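Local coordinates for Cif (Cell cycle inhibiting factor) (Escherichia coli, PDB 3EFY), which probably deamidates a glutamine of host NEDD8, shutting down cullin-RING ubiquitin ligases and so arresting the host cell cycle, at residues F55-N60 with N118-M123. Residues are numbered along the deposited sequence; the frame is centred on the assembly and turned at random.
Sequences FVLRVN and NYFSCM
Phe120 reaches from helix 113-124 to the antiparallel sheet, where the outer atoms CE1, CZ and CE2 of its ring meet Val59 and Leu57 of strand 54-61. This is helix-on-sheet packing, consistent with the papain-like (clan CA) fold of the Cif family, and is carried by one aromatic side chain against two aliphatic ones. A chi1 of -62° puts CG of Phe120 anti to the carbonyl carbon and projects the ring toward the strand, spanning the 9.9 Å that separates the CA atoms of Val59 and Phe120. Val59 approaches from the opposite direction. Its chi1 of -173° sets CG1 beside the carbonyl carbon and CG2 beside the backbone N, and in this rotamer both methyls reach the ring: CG2 lies 4.0 Å from Phe120 CZ, and CG1 lies 4.1 Å from Phe120 CE1. All three residues are buried, and the contact is purely apolar and small, with 98 Å² buried in total. Phe159 and Phe161 of strand 159-166 make edge-to-face contacts with Phe120, and Tyr68 of strand 66-72 also touches it. The other side of strand 54-61 faces helix 10-22, so this strand lies between the two helices; there Arg58 NE bonds Asn15 OD1. His66 and Gln86, probably active-site residues, are near but not in contact, their side chains about 8 and 9 Å from the side chain of Val59. The Val59 CG2 and Leu57 CD2 methyls meet the Phe120 ring obliquely. Leu57, two residues back from Val59 and on the same side of the strand, places CD2 4.3 Å from Phe120 CE2.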
# COMPACT_ATOMS: atom_id res chain seq x y z
N PHE A 55 -17.42 0.36 -7.99
CA PHE A 55 -17.38 0.54 -6.53
C PHE A 55 -16.74 -0.65 -5.87
O PHE A 55 -16.79 -1.76 -6.38
CB PHE A 55 -18.80 0.65 -5.96
CG PHE A 55 -19.55 1.85 -6.45
CD1 PHE A 55 -19.53 3.02 -5.71
CD2 PHE A 55 -20.28 1.79 -7.63
CE1 PHE A 55 -20.24 4.17 -6.16
CE2 PHE A 55 -20.99 2.90 -8.09
CZ PHE A 55 -20.96 4.09 -7.35
N VAL A 56 -16.13 -0.38 -4.74
CA VAL A 56 -15.62 -1.45 -3.87
C VAL A 56 -16.32 -1.36 -2.52
O VAL A 56 -16.48 -0.26 -1.96
CB VAL A 56 -14.08 -1.37 -3.80
CG1 VAL A 56 -13.50 -0.03 -3.28
CG2 VAL A 56 -13.58 -2.52 -3.06
N LEU A 57 -16.73 -2.51 -2.01
CA LEU A 57 -17.46 -2.67 -0.79
C LEU A 57 -16.67 -3.51 0.18
O LEU A 57 -16.38 -4.71 -0.10
CB LEU A 57 -18.81 -3.32 -1.07
CG LEU A 57 -19.74 -3.62 0.07
CD1 LEU A 57 -20.36 -2.31 0.65
CD2 LEU A 57 -20.88 -4.54 -0.42
N ARG A 58 -16.32 -2.90 1.33
CA ARG A 58 -15.68 -3.67 2.41
C ARG A 58 -16.74 -4.17 3.36
O ARG A 58 -17.56 -3.39 3.85
CB ARG A 58 -14.66 -2.83 3.19
CG ARG A 58 -13.85 -3.69 4.15
CD ARG A 58 -13.15 -2.82 5.15
NE ARG A 58 -12.22 -3.56 6.01
CZ ARG A 58 -12.57 -4.40 6.99
NH1 ARG A 58 -13.84 -4.66 7.24
NH2 ARG A 58 -11.62 -4.99 7.71
N VAL A 59 -16.79 -5.49 3.58
CA VAL A 59 -17.76 -6.11 4.43
C VAL A 59 -17.15 -6.63 5.73
O VAL A 59 -16.23 -7.43 5.70
CB VAL A 59 -18.41 -7.36 3.75
CG1 VAL A 59 -19.55 -7.89 4.62
CG2 VAL A 59 -18.89 -6.97 2.30
N ASN A 60 -17.71 -6.18 6.84
CA ASN A 60 -17.37 -6.69 8.19
C ASN A 60 -18.59 -7.51 8.59
O ASN A 60 -19.65 -6.97 8.92
CB ASN A 60 -17.11 -5.49 9.12
CG ASN A 60 -15.97 -5.68 10.06
OD1 ASN A 60 -16.13 -5.31 11.25
ND2 ASN A 60 -14.79 -6.16 9.61
N ASN A 118 -28.49 -11.25 -1.30
CA ASN A 118 -29.45 -12.17 -0.72
C ASN A 118 -28.83 -12.82 0.51
O ASN A 118 -29.50 -12.94 1.54
CB ASN A 118 -29.84 -13.24 -1.72
CG ASN A 118 -30.81 -14.28 -1.11
OD1 ASN A 118 -30.43 -15.42 -0.82
ND2 ASN A 118 -32.06 -13.86 -0.88
N TYR A 119 -27.56 -13.19 0.42
CA TYR A 119 -26.85 -13.74 1.59
C TYR A 119 -26.88 -12.76 2.78
O TYR A 119 -27.19 -13.13 3.92
CB TYR A 119 -25.38 -14.20 1.22
CG TYR A 119 -24.52 -14.30 2.43
CD1 TYR A 119 -24.65 -15.38 3.30
CD2 TYR A 119 -23.67 -13.25 2.80
CE1 TYR A 119 -23.94 -15.43 4.47
CE2 TYR A 119 -22.94 -13.30 3.96
CZ TYR A 119 -23.07 -14.39 4.79
OH TYR A 119 -22.41 -14.46 5.97
N PHE A 120 -26.55 -11.47 2.54
CA PHE A 120 -26.57 -10.49 3.63
C PHE A 120 -27.96 -10.47 4.29
O PHE A 120 -28.10 -10.45 5.53
CB PHE A 120 -26.28 -9.06 3.13
CG PHE A 120 -24.92 -8.84 2.51
CD1 PHE A 120 -23.82 -9.54 2.88
CD2 PHE A 120 -24.77 -7.85 1.56
CE1 PHE A 120 -22.63 -9.31 2.28
CE2 PHE A 120 -23.60 -7.60 0.99
CZ PHE A 120 -22.51 -8.32 1.32
N SER A 121 -28.98 -10.47 3.44
CA SER A 121 -30.35 -10.40 3.92
C SER A 121 -30.70 -11.63 4.78
O SER A 121 -31.21 -11.49 5.88
CB SER A 121 -31.32 -10.26 2.76
OG SER A 121 -32.62 -10.08 3.31
N CYS A 122 -30.38 -12.81 4.29
CA CYS A 122 -30.63 -14.05 5.05
C CYS A 122 -29.87 -14.09 6.37
O CYS A 122 -30.46 -14.34 7.42
CB CYS A 122 -30.25 -15.27 4.22
SG CYS A 122 -31.31 -15.55 2.81
N MET A 123 -28.56 -13.80 6.36
CA MET A 123 -27.77 -13.84 7.57
C MET A 123 -28.23 -12.80 8.59
O MET A 123 -28.23 -13.05 9.80
CB MET A 123 -26.28 -13.68 7.23
CG MET A 123 -25.31 -13.73 8.35
SD MET A 123 -25.24 -15.42 9.07
CE MET A 123 -25.57 -16.34 7.62